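Side-chain contact in ferulic acid esterase, AmCE1/Fae1A (PDB 5CXX), which probably hydrolyses feruloyl esters as an alpha/beta-hydrolase esterase, and is seen here with ferulic acid bound: residues I29-K34 against R40-I45. Numbering follows the deposited sequence.
Sequences ITYYSK and RKMNVI. With SO4 (sulfate ion), chain E.
With its CG set between the backbone N and the carbonyl carbon (chi1 67°), Tyr31 swings its ring across the neighbouring strand, and a bend in the Arg40 chain at CG-CD (chi3 72°) turns the guanidinium back to meet the phenol. Arg40 NH1 gives a hydrogen bond to Tyr31 OH, 3.0 Å away and lying in the guanidinium plane; the ring and guanidinium planes are 74° apart. Arg40 CB makes an off-centre CH-pi contact, 4.3 Å from the Tyr31 ring centroid. The Met42 side chain crosses that of Tyr31 at about a right angle, its SD obliquely placed 4.6 Å from the Tyr31 ring centroid, a Met-aromatic contact. All this hangs on the antiparallel hairpin of strands 26-33 and 38-45 at one margin of the alpha/beta-hydrolase sheet, where Tyr31 and Arg40 form a hydrogen-bonded pair (Arg40 N to Tyr31 O, 2.8 Å) and helix 125-140 packs on Tyr31, Ile29 and Met42. From that helix Glu128 also binds Tyr31 OH, while Arg40 NH2 reaches the carbonyls of Asp100 and Tyr102. A leucine in place of Tyr31 would probably leave Arg40 NH1 and Glu128 without their shared hydroxyl partner. A water donates to Tyr31 OH (2.9 Å) and Lys41 O (2.8 Å), in the ring plane.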
loop_
_atom_site.group_PDB
_atom_site.type_symbol
_atom_site.label_atom_id
_atom_site.label_comp_id
_atom_site.label_asym_id
_atom_site.label_seq_id
_atom_site.Cartn_x
_atom_site.Cartn_y
_atom_site.Cartn_z
ATOM N N ILE A 29 6.420 10.048 13.702
ATOM C CA ILE A 29 7.159 11.208 13.270
ATOM C C ILE A 29 6.215 12.332 12.886
ATOM O O ILE A 29 5.218 12.109 12.162
ATOM C CB ILE A 29 8.055 10.818 12.028
ATOM C CG1 ILE A 29 9.042 9.681 12.402
ATOM C CG2 ILE A 29 8.751 12.065 11.418
ATOM C CD1 ILE A 29 9.821 9.942 13.654
ATOM N N THR A 30 6.502 13.559 13.341
ATOM C CA THR A 30 5.758 14.758 12.983
ATOM C C THR A 30 6.620 15.568 12.027
ATOM O O THR A 30 7.820 15.800 12.335
ATOM C CB THR A 30 5.418 15.580 14.270
ATOM O OG1 THR A 30 4.688 14.719 15.158
ATOM C CG2 THR A 30 4.494 16.739 13.944
ATOM N N TYR A 31 6.056 15.996 10.903
ATOM C CA TYR A 31 6.866 16.654 9.867
ATOM C C TYR A 31 5.982 17.665 9.126
ATOM O O TYR A 31 4.729 17.541 9.095
ATOM C CB TYR A 31 7.480 15.643 8.849
ATOM C CG TYR A 31 6.411 14.975 8.009
ATOM C CD1 TYR A 31 5.699 13.872 8.515
ATOM C CD2 TYR A 31 6.076 15.499 6.752
ATOM C CE1 TYR A 31 4.629 13.253 7.741
ATOM C CE2 TYR A 31 5.055 14.880 5.971
ATOM C CZ TYR A 31 4.325 13.808 6.504
ATOM O OH TYR A 31 3.332 13.278 5.688
ATOM N N TYR A 32 6.586 18.698 8.558
ATOM C CA TYR A 32 5.750 19.715 7.907
ATOM C C TYR A 32 5.557 19.392 6.423
ATOM O O TYR A 32 6.541 19.130 5.757
ATOM C CB TYR A 32 6.375 21.140 8.059
ATOM C CG TYR A 32 5.463 22.222 7.520
ATOM C CD1 TYR A 32 4.419 22.744 8.290
ATOM C CD2 TYR A 32 5.570 22.660 6.196
ATOM C CE1 TYR A 32 3.533 23.653 7.754
ATOM C CE2 TYR A 32 4.728 23.548 5.653
ATOM C CZ TYR A 32 3.655 24.085 6.451
ATOM O OH TYR A 32 2.800 25.013 5.919
ATOM N N SER A 33 4.324 19.516 5.950
ATOM C CA SER A 33 4.012 19.269 4.514
ATOM C C SER A 33 3.641 20.575 3.805
ATOM O O SER A 33 2.636 21.214 4.121
ATOM C CB SER A 33 2.820 18.311 4.416
ATOM O OG SER A 33 2.338 18.351 3.044
ATOM N N LYS A 34 4.456 20.927 2.804
ATOM C CA LYS A 34 4.070 22.029 1.929
ATOM C C LYS A 34 2.830 21.712 1.050
ATOM O O LYS A 34 2.297 22.640 0.435
ATOM C CB LYS A 34 5.237 22.464 1.026
ATOM C CG LYS A 34 5.688 21.363 0.097
ATOM C CD LYS A 34 6.975 21.831 -0.665
ATOM C CE LYS A 34 7.438 20.696 -1.594
ATOM N NZ LYS A 34 8.792 21.070 -2.146
ATOM N N ARG A 40 2.026 17.155 9.736
ATOM C CA ARG A 40 1.385 15.854 9.587
ATOM C C ARG A 40 2.149 14.786 10.365
ATOM O O ARG A 40 3.233 15.044 10.884
ATOM C CB ARG A 40 1.296 15.467 8.109
ATOM C CG ARG A 40 0.859 16.597 7.191
ATOM C CD ARG A 40 0.538 16.079 5.799
ATOM N NE ARG A 40 -0.711 15.322 5.771
ATOM C CZ ARG A 40 -0.784 14.009 5.584
ATOM N NH1 ARG A 40 0.322 13.299 5.406
ATOM N NH2 ARG A 40 -1.963 13.403 5.575
ATOM N N LYS A 41 1.579 13.587 10.443
ATOM C CA LYS A 41 2.231 12.475 11.154
ATOM C C LYS A 41 2.358 11.258 10.259
ATOM O O LYS A 41 1.512 11.031 9.382
ATOM C CB LYS A 41 1.421 12.076 12.381
ATOM C CG LYS A 41 1.460 13.258 13.515
ATOM C CD LYS A 41 0.749 12.884 14.805
ATOM C CE LYS A 41 1.068 13.873 15.938
ATOM N NZ LYS A 41 1.239 15.235 15.399
ATOM N N MET A 42 3.423 10.483 10.497
ATOM C CA MET A 42 3.550 9.158 9.850
ATOM C C MET A 42 4.284 8.257 10.858
ATOM O O MET A 42 5.055 8.754 11.684
ATOM C CB MET A 42 4.357 9.179 8.513
ATOM C CG MET A 42 5.760 9.789 8.682
ATOM S SD MET A 42 6.370 9.937 6.969
ATOM C CE MET A 42 7.955 10.793 7.252
ATOM N N ASN A 43 4.062 6.931 10.773
ATOM C CA ASN A 43 4.923 6.020 11.523
ATOM C C ASN A 43 6.064 5.571 10.657
ATOM O O ASN A 43 5.885 5.179 9.488
ATOM C CB ASN A 43 4.153 4.802 11.980
ATOM C CG ASN A 43 3.198 5.149 13.111
ATOM O OD1 ASN A 43 3.623 5.649 14.152
ATOM N ND2 ASN A 43 1.898 4.925 12.899
ATOM N N VAL A 44 7.241 5.595 11.255
ATOM C CA VAL A 44 8.408 4.981 10.646
ATOM C C VAL A 44 8.807 3.760 11.476
ATOM O O VAL A 44 9.046 3.874 12.680
ATOM C CB VAL A 44 9.573 5.984 10.542
ATOM C CG1 VAL A 44 10.840 5.306 9.957
ATOM C CG2 VAL A 44 9.152 7.150 9.631
ATOM N N ILE A 45 8.935 2.629 10.795
ATOM C CA ILE A 45 9.279 1.355 11.444
ATOM C C ILE A 45 10.639 0.910 10.884
ATOM O O ILE A 45 10.719 0.405 9.749
ATOM C CB ILE A 45 8.179 0.339 11.177
ATOM C CG1 ILE A 45 6.808 0.835 11.701
ATOM C CG2 ILE A 45 8.599 -1.046 11.775
ATOM C CD1 ILE A 45 5.618 0.143 10.894
HETATM S S SO4 E . 10.517 19.098 9.072
HETATM O O1 SO4 E . 10.766 18.603 7.685
HETATM O O2 SO4 E . 9.111 19.236 9.321
HETATM O O3 SO4 E . 11.144 20.413 9.139
HETATM O O4 SO4 E . 11.079 18.245 10.149
HETATM O O HOH W 1 1.972 10.951 6.628
#